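Local coordinates for structural protein ORF273 (Acidianus two-tailed virus, PDB 4ART) that is a heat- and acid-stable structural protein of the virion of an archaeal virus, with a role in the particle that is not yet defined in detail, at residues I22-T25 with N26-K30; I34-N37 with E38-E42; F102-D105 with I106-L110; H237-L240 with Q241-T245; Y251-A255 with R256-K260. All blocks are in the same frame, centred on the assembly; numbering follows the deposited sequence.

Interaction 1. Residues I22-T25 with N26-K30; sequences IDAT and NDEEK
Asp27 N donates to Asp23 O at 2.9 Å, a fairly straight bond (161° at the hydrogen) that starts the run of i to i+4 backbone pairing. Glu28 N to Ala24 O, also 2.9 Å long, and Glu29 N to Thr25 O carry the run forward residue by residue. The side chains then fold back over the carbonyls that their own backbone amides are using. In Asp27 the carboxylate carbon is swung to the backbone N side (chi1 -81°), which brings CG to 3.5 Å from Asp23 O. Glu28 does the same more closely: its CG lies 3.3 Å from Ala24 O, and its OE1 comes within 3.4 Å of that same Ala24 O. These last two oxygens are both acceptors, so their approach is probably mildly unfavourable. Thr25 meets Glu28 through its methyl, with CG2 4.0 Å from Glu28 OE1, the two side chains slanting past each other. The hydroxyl of Thr25 turns back toward the chain start, OG1 lying 3.0 Å from Ile22 O, although its one proton has another acceptor nearby. Beyond the turn, Glu29 OE1 is hydrogen-bonded to Tyr247 OH and Asp27 OD2 weakly to Tyr88 OH, while Thr25 and Glu28 rest on Tyr247 of strand 247-253. Asp23, Asp27, Glu28 and Glu29 lie near the positive end of the helix dipole, which would probably stabilise their charges, a placement characteristic of the first turns of an alpha-helix, here helix 23-44.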
# COMPACT_ATOMS: atom_id res chain seq x y z
N ILE A 22 32.90 -1.19 -3.19
CA ILE A 22 34.12 -0.37 -3.08
C ILE A 22 33.81 0.97 -2.38
O ILE A 22 33.51 0.97 -1.18
CB ILE A 22 34.94 -0.22 -4.43
CG1 ILE A 22 34.03 -0.17 -5.71
CG2 ILE A 22 36.05 -1.28 -4.54
CD1 ILE A 22 34.61 0.62 -6.93
N ASP A 23 33.81 2.09 -3.13
CA ASP A 23 33.44 3.40 -2.59
C ASP A 23 31.93 3.46 -2.53
O ASP A 23 31.39 4.35 -1.87
CB ASP A 23 33.99 4.56 -3.44
CG ASP A 23 35.42 4.39 -3.91
OD1 ASP A 23 36.31 4.21 -3.04
OD2 ASP A 23 35.65 4.44 -5.13
N ALA A 24 31.24 2.49 -3.22
CA ALA A 24 29.79 2.34 -3.18
C ALA A 24 29.40 2.09 -1.72
O ALA A 24 28.59 2.85 -1.20
CB ALA A 24 29.34 1.18 -4.06
N THR A 25 30.07 1.11 -1.02
CA THR A 25 29.74 0.84 0.39
C THR A 25 29.97 2.05 1.29
O THR A 25 29.16 2.30 2.17
CB THR A 25 30.34 -0.49 0.89
OG1 THR A 25 31.74 -0.46 0.70
CG2 THR A 25 29.74 -1.71 0.22
N ASN A 26 31.05 2.83 1.03
CA ASN A 26 31.34 4.06 1.77
C ASN A 26 30.25 5.09 1.57
O ASN A 26 29.78 5.67 2.55
CB ASN A 26 32.71 4.65 1.38
CG ASN A 26 33.83 3.71 1.63
OD1 ASN A 26 34.48 3.24 0.69
ND2 ASN A 26 34.01 3.30 2.88
N ASP A 27 29.80 5.28 0.32
CA ASP A 27 28.69 6.20 -0.03
C ASP A 27 27.40 5.77 0.63
O ASP A 27 26.65 6.63 1.11
CB ASP A 27 28.47 6.26 -1.55
CG ASP A 27 29.40 7.17 -2.34
OD1 ASP A 27 30.29 7.81 -1.72
OD2 ASP A 27 29.24 7.24 -3.58
N GLU A 28 27.13 4.45 0.67
CA GLU A 28 25.90 3.93 1.27
C GLU A 28 25.88 4.13 2.77
O GLU A 28 24.85 4.49 3.30
CB GLU A 28 25.65 2.48 0.88
CG GLU A 28 25.39 2.32 -0.61
CD GLU A 28 25.42 0.89 -1.10
OE1 GLU A 28 26.47 0.22 -0.99
OE2 GLU A 28 24.37 0.43 -1.58
N GLU A 29 27.04 3.98 3.43
CA GLU A 29 27.12 4.22 4.88
C GLU A 29 26.82 5.70 5.16
O GLU A 29 26.07 6.00 6.08
CB GLU A 29 28.50 3.82 5.43
CG GLU A 29 28.54 3.60 6.94
CD GLU A 29 27.75 2.43 7.50
OE1 GLU A 29 27.87 1.30 6.95
OE2 GLU A 29 27.06 2.62 8.52
N LYS A 30 27.40 6.61 4.34
CA LYS A 30 27.18 8.06 4.41
C LYS A 30 25.70 8.41 4.23
O LYS A 30 25.17 9.21 4.98
CB LYS A 30 28.04 8.80 3.37
CG LYS A 30 29.51 8.84 3.77
CD LYS A 30 30.41 9.26 2.60
CE LYS A 30 31.89 9.11 2.89
NZ LYS A 30 32.73 9.69 1.80

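Interaction 2. Residues I34-N37 with E38-E42; sequences IVEN and EIEKE
The carboxylates of Glu36 and Glu40 face each other through single oxygens, OE2 of Glu36 lying 3.1 Å from OE2 of Glu40, with their planes turned 69° apart so that neither group stacks on the other. Glu36 bends at its second torsion (chi2 -111°), which folds its carboxylate forward along the helix to the one ahead, whereas Glu40 runs on extended. Glu40 OE2 has its hydrogen-bond donor outside the helix, in Phe258 N, and the Glu40 side chain also touches Trp257. One residue earlier in each turn, Val35 and Ile39 lie side by side and point the same way, with CG1 of Val35 4.0 Å from CG1 of Ile39. The latter CG1 also settles 3.2 Å from Val35 O, close beside the backbone bond from Ile39 N to that oxygen. This apolar ridge packs on Ile61, Ile141, Ala143, Val145, Leu155 and Val157 of the central sheet. Lys41 NZ makes a long salt bridge, 3.4 Å, to Glu38 OE1, its hydrogen bond weak. The backbone supports all of this with regular i to i+4 bonds, the straightest being Ile39 N to Val35 O. Two carboxylate oxygens as close as those of Glu36 and Glu40 would probably raise the proton affinity of the pair. The N-H of Phe258 works the other way on Glu40, favouring its charged form, so that a proton, if one is taken up, would more likely sit on Glu36 or between the two; such a pair would probably be least strained at low pH.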
# COMPACT_ATOMS: atom_id res chain seq x y z
N ILE A 34 22.95 10.16 6.85
CA ILE A 34 22.20 11.34 6.41
C ILE A 34 20.70 11.13 6.74
O ILE A 34 20.07 12.00 7.33
CB ILE A 34 22.46 11.71 4.91
CG1 ILE A 34 23.91 12.27 4.72
CG2 ILE A 34 21.41 12.70 4.36
CD1 ILE A 34 24.46 12.13 3.26
N VAL A 35 20.15 9.94 6.39
CA VAL A 35 18.73 9.60 6.65
C VAL A 35 18.49 9.56 8.16
O VAL A 35 17.62 10.25 8.65
CB VAL A 35 18.26 8.31 5.91
CG1 VAL A 35 16.89 7.84 6.42
CG2 VAL A 35 18.23 8.52 4.41
N GLU A 36 19.32 8.80 8.91
CA GLU A 36 19.23 8.70 10.36
C GLU A 36 19.22 10.06 11.06
O GLU A 36 18.40 10.27 11.95
CB GLU A 36 20.36 7.84 10.91
CG GLU A 36 20.40 7.74 12.43
CD GLU A 36 21.59 8.42 13.08
OE1 GLU A 36 22.73 8.26 12.59
OE2 GLU A 36 21.38 9.09 14.12
N ASN A 37 20.14 10.97 10.67
CA ASN A 37 20.28 12.30 11.26
C ASN A 37 19.04 13.12 11.07
O ASN A 37 18.66 13.86 11.97
CB ASN A 37 21.49 13.04 10.71
CG ASN A 37 22.78 12.71 11.43
OD1 ASN A 37 22.84 12.65 12.66
ND2 ASN A 37 23.85 12.55 10.67
N GLU A 38 18.40 12.97 9.90
CA GLU A 38 17.18 13.67 9.57
C GLU A 38 15.98 13.10 10.36
O GLU A 38 15.27 13.88 10.97
CB GLU A 38 16.96 13.66 8.05
CG GLU A 38 15.82 14.54 7.55
CD GLU A 38 15.78 16.01 7.97
OE1 GLU A 38 16.85 16.61 8.24
OE2 GLU A 38 14.66 16.56 8.00
N ILE A 39 15.77 11.75 10.39
CA ILE A 39 14.66 11.15 11.17
C ILE A 39 14.79 11.58 12.64
O ILE A 39 13.81 12.00 13.25
CB ILE A 39 14.57 9.59 11.06
CG1 ILE A 39 14.77 9.03 9.61
CG2 ILE A 39 13.31 9.04 11.73
CD1 ILE A 39 13.77 9.43 8.54
N GLU A 40 16.02 11.49 13.20
CA GLU A 40 16.34 11.89 14.57
C GLU A 40 15.91 13.35 14.82
O GLU A 40 15.14 13.59 15.75
CB GLU A 40 17.83 11.70 14.82
CG GLU A 40 18.25 11.77 16.27
CD GLU A 40 19.76 11.75 16.37
OE1 GLU A 40 20.38 12.81 16.14
OE2 GLU A 40 20.32 10.66 16.63
N LYS A 41 16.37 14.29 13.94
CA LYS A 41 16.07 15.74 13.98
C LYS A 41 14.57 15.97 13.99
O LYS A 41 14.09 16.78 14.77
CB LYS A 41 16.71 16.44 12.76
CG LYS A 41 16.71 17.96 12.85
CD LYS A 41 17.01 18.61 11.50
CE LYS A 41 15.74 18.99 10.75
NZ LYS A 41 16.04 19.71 9.48
N GLU A 42 13.83 15.22 13.15
CA GLU A 42 12.37 15.27 13.03
C GLU A 42 11.67 14.76 14.29
O GLU A 42 10.69 15.37 14.71
CB GLU A 42 11.89 14.51 11.80
CG GLU A 42 12.28 15.18 10.49
CD GLU A 42 11.18 15.47 9.49
OE1 GLU A 42 10.04 14.99 9.67
OE2 GLU A 42 11.48 16.14 8.47

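Interaction 3. Residues F102-D105 with I106-L110; sequences FLFD and IDYGL
Apolar contact with aromatic faces comes first: Ile106 CD1 sits over one face of the Phe102 ring, 3.8 Å from its centroid, and Leu103 CD2 flanks the same methyl at 4.0 Å. With its first torsion extended (chi1 173°), Phe102 sends its ring toward the following turn, where the arm of Ile106 crosses it at a slant and makes a CH-pi contact. A second such contact places Tyr108 CB over the face of the Phe104 ring, 4.2 Å from its centroid. The two rings themselves are nearly parallel, 20° apart, but so far displaced that they barely overlap; they touch through Phe104 CE1 and Tyr108 CD1, 3.6 Å apart. Tyr221 and Pro217 of helix 210-221 cover this aromatic pair, whereas Phe102 and Ile106 face strand 154-161.

Polar bonds follow the helix. Ile106 N, Asp107 N and Tyr108 N donate to Phe102 O, Leu103 O and Phe104 O, the last at 2.8 Å. As the helix breaks up into an inverse gamma turn centred on Gly109, water 1 lies 3.1 Å from Asp105 O and donates there or to Gly109 O.

Among the charged groups, Asp107 OD2 stands 3.0 Å from Leu103 O, another acceptor, and Glu267 brings a like charge near it, so the proton affinity of Asp107 is probably raised.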
# COMPACT_ATOMS: atom_id res chain seq x y z
N PHE A 102 7.12 -4.34 10.53
CA PHE A 102 8.42 -3.67 10.51
C PHE A 102 9.46 -4.59 9.86
O PHE A 102 10.12 -4.19 8.91
CB PHE A 102 8.85 -3.31 11.96
CG PHE A 102 10.24 -2.75 12.12
CD1 PHE A 102 10.59 -1.53 11.55
CD2 PHE A 102 11.18 -3.40 12.91
CE1 PHE A 102 11.87 -1.00 11.72
CE2 PHE A 102 12.46 -2.86 13.08
CZ PHE A 102 12.79 -1.67 12.49
N LEU A 103 9.56 -5.85 10.33
CA LEU A 103 10.52 -6.82 9.78
C LEU A 103 10.21 -7.15 8.33
O LEU A 103 11.12 -7.21 7.50
CB LEU A 103 10.54 -8.10 10.64
CG LEU A 103 11.03 -7.95 12.07
CD1 LEU A 103 11.01 -9.30 12.75
CD2 LEU A 103 12.44 -7.33 12.14
N PHE A 104 8.92 -7.27 8.00
CA PHE A 104 8.52 -7.53 6.62
C PHE A 104 8.88 -6.36 5.69
O PHE A 104 9.40 -6.58 4.59
CB PHE A 104 7.03 -7.90 6.55
CG PHE A 104 6.56 -8.13 5.14
CD1 PHE A 104 6.84 -9.33 4.49
CD2 PHE A 104 5.88 -7.14 4.46
CE1 PHE A 104 6.46 -9.52 3.16
CE2 PHE A 104 5.46 -7.35 3.15
CZ PHE A 104 5.75 -8.55 2.51
N ASP A 105 8.63 -5.13 6.12
CA ASP A 105 8.97 -3.93 5.37
C ASP A 105 10.48 -3.83 5.15
O ASP A 105 10.89 -3.45 4.08
CB ASP A 105 8.45 -2.67 6.08
CG ASP A 105 6.94 -2.47 6.05
OD1 ASP A 105 6.22 -3.38 5.53
OD2 ASP A 105 6.47 -1.44 6.59
N ILE A 106 11.31 -4.21 6.16
CA ILE A 106 12.80 -4.23 6.13
C ILE A 106 13.29 -5.20 5.05
O ILE A 106 14.15 -4.85 4.24
CB ILE A 106 13.39 -4.69 7.51
CG1 ILE A 106 13.23 -3.66 8.62
CG2 ILE A 106 14.87 -5.15 7.41
CD1 ILE A 106 13.71 -4.21 9.99
N ASP A 107 12.77 -6.43 5.11
CA ASP A 107 13.18 -7.56 4.29
C ASP A 107 12.59 -7.60 2.86
O ASP A 107 13.24 -8.14 1.95
CB ASP A 107 12.98 -8.87 5.09
CG ASP A 107 13.73 -8.91 6.42
OD1 ASP A 107 14.90 -8.44 6.46
OD2 ASP A 107 13.15 -9.42 7.42
N TYR A 108 11.42 -6.96 2.64
CA TYR A 108 10.70 -6.91 1.36
C TYR A 108 10.19 -5.53 0.95
O TYR A 108 9.40 -5.44 0.01
CB TYR A 108 9.49 -7.87 1.38
CG TYR A 108 9.84 -9.33 1.57
CD1 TYR A 108 9.99 -9.87 2.84
CD2 TYR A 108 9.96 -10.17 0.47
CE1 TYR A 108 10.31 -11.22 3.01
CE2 TYR A 108 10.24 -11.53 0.63
CZ TYR A 108 10.42 -12.05 1.91
OH TYR A 108 10.70 -13.38 2.08
N GLY A 109 10.64 -4.48 1.62
CA GLY A 109 10.21 -3.11 1.35
C GLY A 109 10.82 -2.51 0.11
O GLY A 109 11.44 -1.43 0.15
N LEU A 110 10.58 -3.19 -1.03
CA LEU A 110 11.06 -2.76 -2.32
C LEU A 110 10.37 -1.49 -2.73
O LEU A 110 9.20 -1.30 -2.43
CB LEU A 110 10.78 -3.84 -3.38
CG LEU A 110 11.84 -4.94 -3.49
CD1 LEU A 110 11.32 -6.10 -4.25
CD2 LEU A 110 13.08 -4.44 -4.17
O HOH W 1 13.32 -2.28 2.50

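Interaction 4. Residues H237-L240 with Q241-T245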
# COMPACT_ATOMS: atom_id res chain seq x y z
N HIS A 237 13.83 -17.28 -1.46
CA HIS A 237 15.04 -17.90 -1.98
C HIS A 237 15.43 -17.29 -3.32
O HIS A 237 16.59 -16.93 -3.48
CB HIS A 237 14.87 -19.42 -2.10
CG HIS A 237 15.02 -20.14 -0.80
ND1 HIS A 237 14.17 -21.18 -0.42
CD2 HIS A 237 16.07 -20.12 0.05
CE1 HIS A 237 14.62 -21.59 0.74
NE2 HIS A 237 15.79 -21.02 1.04
N ALA A 238 14.46 -17.15 -4.26
CA ALA A 238 14.70 -16.58 -5.59
C ALA A 238 15.07 -15.10 -5.49
O ALA A 238 16.00 -14.67 -6.15
CB ALA A 238 13.49 -16.77 -6.49
N TYR A 239 14.35 -14.34 -4.66
CA TYR A 239 14.59 -12.93 -4.44
C TYR A 239 16.01 -12.66 -3.92
O TYR A 239 16.68 -11.78 -4.45
CB TYR A 239 13.52 -12.35 -3.50
CG TYR A 239 13.82 -10.93 -3.08
CD1 TYR A 239 13.66 -9.87 -3.96
CD2 TYR A 239 14.37 -10.67 -1.83
CE1 TYR A 239 14.01 -8.57 -3.60
CE2 TYR A 239 14.68 -9.37 -1.44
CZ TYR A 239 14.48 -8.31 -2.32
OH TYR A 239 14.80 -7.02 -1.96
N LEU A 240 16.47 -13.40 -2.88
CA LEU A 240 17.81 -13.26 -2.28
C LEU A 240 18.95 -13.58 -3.25
O LEU A 240 20.02 -12.97 -3.16
CB LEU A 240 17.92 -14.11 -1.01
CG LEU A 240 17.00 -13.66 0.16
CD1 LEU A 240 17.18 -14.57 1.35
CD2 LEU A 240 17.23 -12.18 0.56
N GLN A 241 18.71 -14.52 -4.17
CA GLN A 241 19.67 -14.91 -5.20
C GLN A 241 19.73 -13.94 -6.39
O GLN A 241 20.81 -13.48 -6.75
CB GLN A 241 19.37 -16.33 -5.72
CG GLN A 241 19.52 -17.45 -4.71
CD GLN A 241 20.93 -17.65 -4.24
OE1 GLN A 241 21.81 -18.10 -5.00
NE2 GLN A 241 21.17 -17.34 -2.97
N LEU A 242 18.57 -13.66 -7.00
CA LEU A 242 18.44 -12.89 -8.23
C LEU A 242 18.46 -11.38 -8.14
O LEU A 242 18.89 -10.71 -9.07
CB LEU A 242 17.18 -13.38 -9.01
CG LEU A 242 17.10 -14.89 -9.31
CD1 LEU A 242 15.83 -15.21 -10.09
CD2 LEU A 242 18.31 -15.37 -10.09
N PHE A 243 17.92 -10.84 -7.07
CA PHE A 243 17.78 -9.40 -6.91
C PHE A 243 19.00 -8.84 -6.16
O PHE A 243 19.62 -9.57 -5.40
CB PHE A 243 16.46 -9.10 -6.18
CG PHE A 243 15.29 -8.91 -7.11
CD1 PHE A 243 14.88 -9.93 -7.96
CD2 PHE A 243 14.63 -7.69 -7.18
CE1 PHE A 243 13.81 -9.75 -8.85
CE2 PHE A 243 13.56 -7.51 -8.06
CZ PHE A 243 13.16 -8.53 -8.89
N PRO A 244 19.36 -7.56 -6.38
CA PRO A 244 20.49 -7.00 -5.62
C PRO A 244 20.16 -6.83 -4.12
O PRO A 244 19.09 -6.38 -3.75
CB PRO A 244 20.72 -5.64 -6.31
CG PRO A 244 19.34 -5.25 -6.80
CD PRO A 244 18.73 -6.55 -7.26
N THR A 245 21.09 -7.23 -3.27
CA THR A 245 20.94 -7.10 -1.83
C THR A 245 21.01 -5.59 -1.48
O THR A 245 21.99 -4.93 -1.89
CB THR A 245 22.09 -7.90 -1.10
OG1 THR A 245 22.14 -9.23 -1.59
CG2 THR A 245 21.85 -7.98 0.38
O HOH W 2 18.47 -17.87 -1.60
O HOH W 3 16.51 -5.78 -4.39
O HOH W 4 18.12 -9.63 -2.87
O HOH W 5 19.94 -10.54 -0.91
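Tyr239 and Phe243 form the tight side of this helix end, four residues apart. The side chains as a whole cross at about a right angle, CE1 of Tyr239 meeting CB of Phe243 at 3.6 Å, while the ring planes are 37° apart with centroids separated by 5.4 Å, in neither a stack nor an edge-to-face pair. The backbone helps: Phe243 N donates to Tyr239 O at 3.0 Å, although Phe243 is the first residue to leave helical geometry, and Leu242 N to Ala238 O is the straighter bond of the pair. Two waters border the aromatic pair. Water 4, over a face of the Tyr239 ring, donates to both Tyr239 O and Phe243 O, the second at 2.9 Å, and water 3, at the edge of the Phe243 ring, links Tyr239 OH to Pro244 O.

The looser, open side belongs to Gln241, Leu240 and Thr245. Gln241 CG, set beside its own backbone N (chi1 -64°), lies 3.2 Å from His237 O, and the bend at chi2 then carries the amide round to water 2, which donates to His237 O at 2.8 Å and weakly accepts from Gln241 NE2. Leu240 O, whose i+4 partner Pro244 has no N-H, takes a weak bond from water 5, which also meets Thr245 OG1. Waters 2 and 4 add a second donor to His237 O and Tyr239 O, which already accept backbone amides.

Within the fold, helix 229-242 ends with Phe243 wedged against Leu165 and Ala168 of helix 162-168 and against Leu169 and Leu205, Pro244 rests on Ser164, and Tyr239 packs on Leu110.

Interaction 5. Residues Y251-A255 with R256-K260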
# COMPACT_ATOMS: atom_id res chain seq x y z
N TYR A 251 19.31 0.99 13.66
CA TYR A 251 19.49 1.85 14.83
C TYR A 251 18.39 1.61 15.85
O TYR A 251 17.27 1.23 15.50
CB TYR A 251 19.39 3.33 14.41
CG TYR A 251 20.25 3.74 13.23
CD1 TYR A 251 19.78 3.60 11.92
CD2 TYR A 251 21.49 4.34 13.43
CE1 TYR A 251 20.55 4.04 10.84
CE2 TYR A 251 22.28 4.74 12.35
CZ TYR A 251 21.78 4.62 11.06
OH TYR A 251 22.55 5.06 10.02
N GLU A 252 18.72 1.83 17.13
CA GLU A 252 17.75 1.73 18.22
C GLU A 252 17.62 3.10 18.86
O GLU A 252 18.62 3.80 19.00
CB GLU A 252 18.15 0.66 19.25
CG GLU A 252 19.48 0.90 19.93
CD GLU A 252 19.79 0.01 21.12
OE1 GLU A 252 18.93 -0.80 21.51
OE2 GLU A 252 20.91 0.15 21.67
N TRP A 253 16.38 3.50 19.20
CA TRP A 253 16.12 4.77 19.87
C TRP A 253 16.40 4.57 21.34
O TRP A 253 15.76 3.74 21.99
CB TRP A 253 14.68 5.22 19.66
CG TRP A 253 14.41 6.61 20.16
CD1 TRP A 253 13.81 6.95 21.33
CD2 TRP A 253 14.77 7.83 19.51
NE1 TRP A 253 13.73 8.32 21.43
CE2 TRP A 253 14.32 8.89 20.33
CE3 TRP A 253 15.43 8.14 18.30
CZ2 TRP A 253 14.50 10.24 19.99
CZ3 TRP A 253 15.62 9.48 17.97
CH2 TRP A 253 15.16 10.51 18.81
N LYS A 254 17.41 5.27 21.85
CA LYS A 254 17.80 5.14 23.25
C LYS A 254 18.24 6.47 23.79
O LYS A 254 19.29 6.99 23.40
CB LYS A 254 18.89 4.06 23.43
CG LYS A 254 19.01 3.53 24.86
CD LYS A 254 19.90 2.29 24.96
CE LYS A 254 21.26 2.58 25.56
NZ LYS A 254 22.16 1.40 25.50
N ALA A 255 17.41 7.03 24.71
CA ALA A 255 17.61 8.31 25.40
C ALA A 255 17.76 9.51 24.46
O ALA A 255 18.84 10.11 24.37
CB ALA A 255 18.79 8.21 26.37
N ARG A 256 16.66 9.87 23.76
CA ARG A 256 16.54 11.00 22.82
C ARG A 256 17.49 11.01 21.58
O ARG A 256 17.59 12.04 20.90
CB ARG A 256 16.40 12.38 23.54
CG ARG A 256 17.70 13.05 24.01
CD ARG A 256 17.50 14.34 24.79
NE ARG A 256 18.61 14.57 25.71
CZ ARG A 256 19.68 15.32 25.45
NH1 ARG A 256 19.78 15.97 24.30
NH2 ARG A 256 20.64 15.44 26.35
N TRP A 257 18.11 9.85 21.24
CA TRP A 257 19.00 9.72 20.08
C TRP A 257 18.92 8.32 19.47
O TRP A 257 18.62 7.35 20.17
CB TRP A 257 20.48 9.93 20.49
CG TRP A 257 20.80 11.21 21.19
CD1 TRP A 257 21.11 11.37 22.51
CD2 TRP A 257 20.91 12.51 20.59
NE1 TRP A 257 21.39 12.69 22.78
CE2 TRP A 257 21.26 13.42 21.62
CE3 TRP A 257 20.72 13.01 19.29
CZ2 TRP A 257 21.44 14.79 21.38
CZ3 TRP A 257 20.89 14.36 19.05
CH2 TRP A 257 21.27 15.24 20.09
N PHE A 258 19.29 8.21 18.18
CA PHE A 258 19.43 6.90 17.53
C PHE A 258 20.84 6.44 17.79
O PHE A 258 21.78 7.25 17.72
CB PHE A 258 19.20 6.97 16.01
CG PHE A 258 17.76 6.92 15.61
CD1 PHE A 258 16.97 5.82 15.91
CD2 PHE A 258 17.19 7.97 14.90
CE1 PHE A 258 15.62 5.78 15.54
CE2 PHE A 258 15.85 7.93 14.53
CZ PHE A 258 15.07 6.84 14.85
N ASN A 259 21.00 5.16 18.11
CA ASN A 259 22.29 4.51 18.36
C ASN A 259 22.36 3.29 17.42
O ASN A 259 21.38 2.53 17.32
CB ASN A 259 22.42 4.10 19.84
CG ASN A 259 23.50 3.07 20.11
OD1 ASN A 259 24.69 3.27 19.81
ND2 ASN A 259 23.10 1.94 20.69
N LYS A 260 23.51 3.10 16.74
CA LYS A 260 23.77 2.01 15.80
C LYS A 260 23.48 0.67 16.46
O LYS A 260 23.71 0.51 17.65
CB LYS A 260 25.25 2.00 15.38
CG LYS A 260 25.71 3.08 14.40
CD LYS A 260 27.25 3.29 14.54
CE LYS A 260 27.93 4.10 13.46
NZ LYS A 260 27.33 5.45 13.29
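Trp253 presents its edge to the face of Phe258, their planes 79° apart, with the tryptophan CE3 3.5 Å above the phenylalanine ring and over its centre. This T-shaped pair belongs to a non-hydrogen-bonded position of the hairpin. Trp257 C lies over a face of the indole, and Arg256 C approaches CZ2 of Trp253 to 3.5 Å. Tyr251 lies next along: its CB touches Phe258 CD1 at 3.8 Å, and its hydroxyl bonds to Asp33 of helix 23-44. On the other face of the sheet, Glu252 and Asn259 lie side by side. Glu252 OE2 receives Asn259 ND2 on its anti lone pair, 3.0 Å away and in the amide plane, though the bond is bent (135° at the hydrogen). Between them run backbone bonds in both directions, Glu252 N to Asn259 O and back, while Lys254 N bonds to Trp257 O at 2.9 Å beside the two-residue turn of Ala255 and Arg256, both with positive phi. Trp257 makes a cation-pi contact with Arg44. Dispersion and the quadrupoles of the crossed rings hold the aromatic face, whereas the single bent amide-carboxylate bond on the other face probably adds less.

How the interactions relate
Interactions 1 and 2 come first, in series on helix 23-44, with centres about 18 Å apart. Interaction 5, the last along the chain, touches interaction 2, their centres about 11 Å apart, because the hairpin of strands 247-253 and 258-261 packs its end against that helix. The disulfide Cys250-Cys263 ties the hairpin's first strand to the residues just after its second, at one edge of the seven-strand mixed sheet. Interaction 3, on helix 99-108, and interaction 4, at the end of helix 229-242, touch through Leu110 and Tyr239; their centres are about 14 Å apart. Helix 23-44 and the edge hairpin thus pack together, while interactions 3 and 4 form a separate pair, interaction 4 lying across the chain's centre from interaction 2.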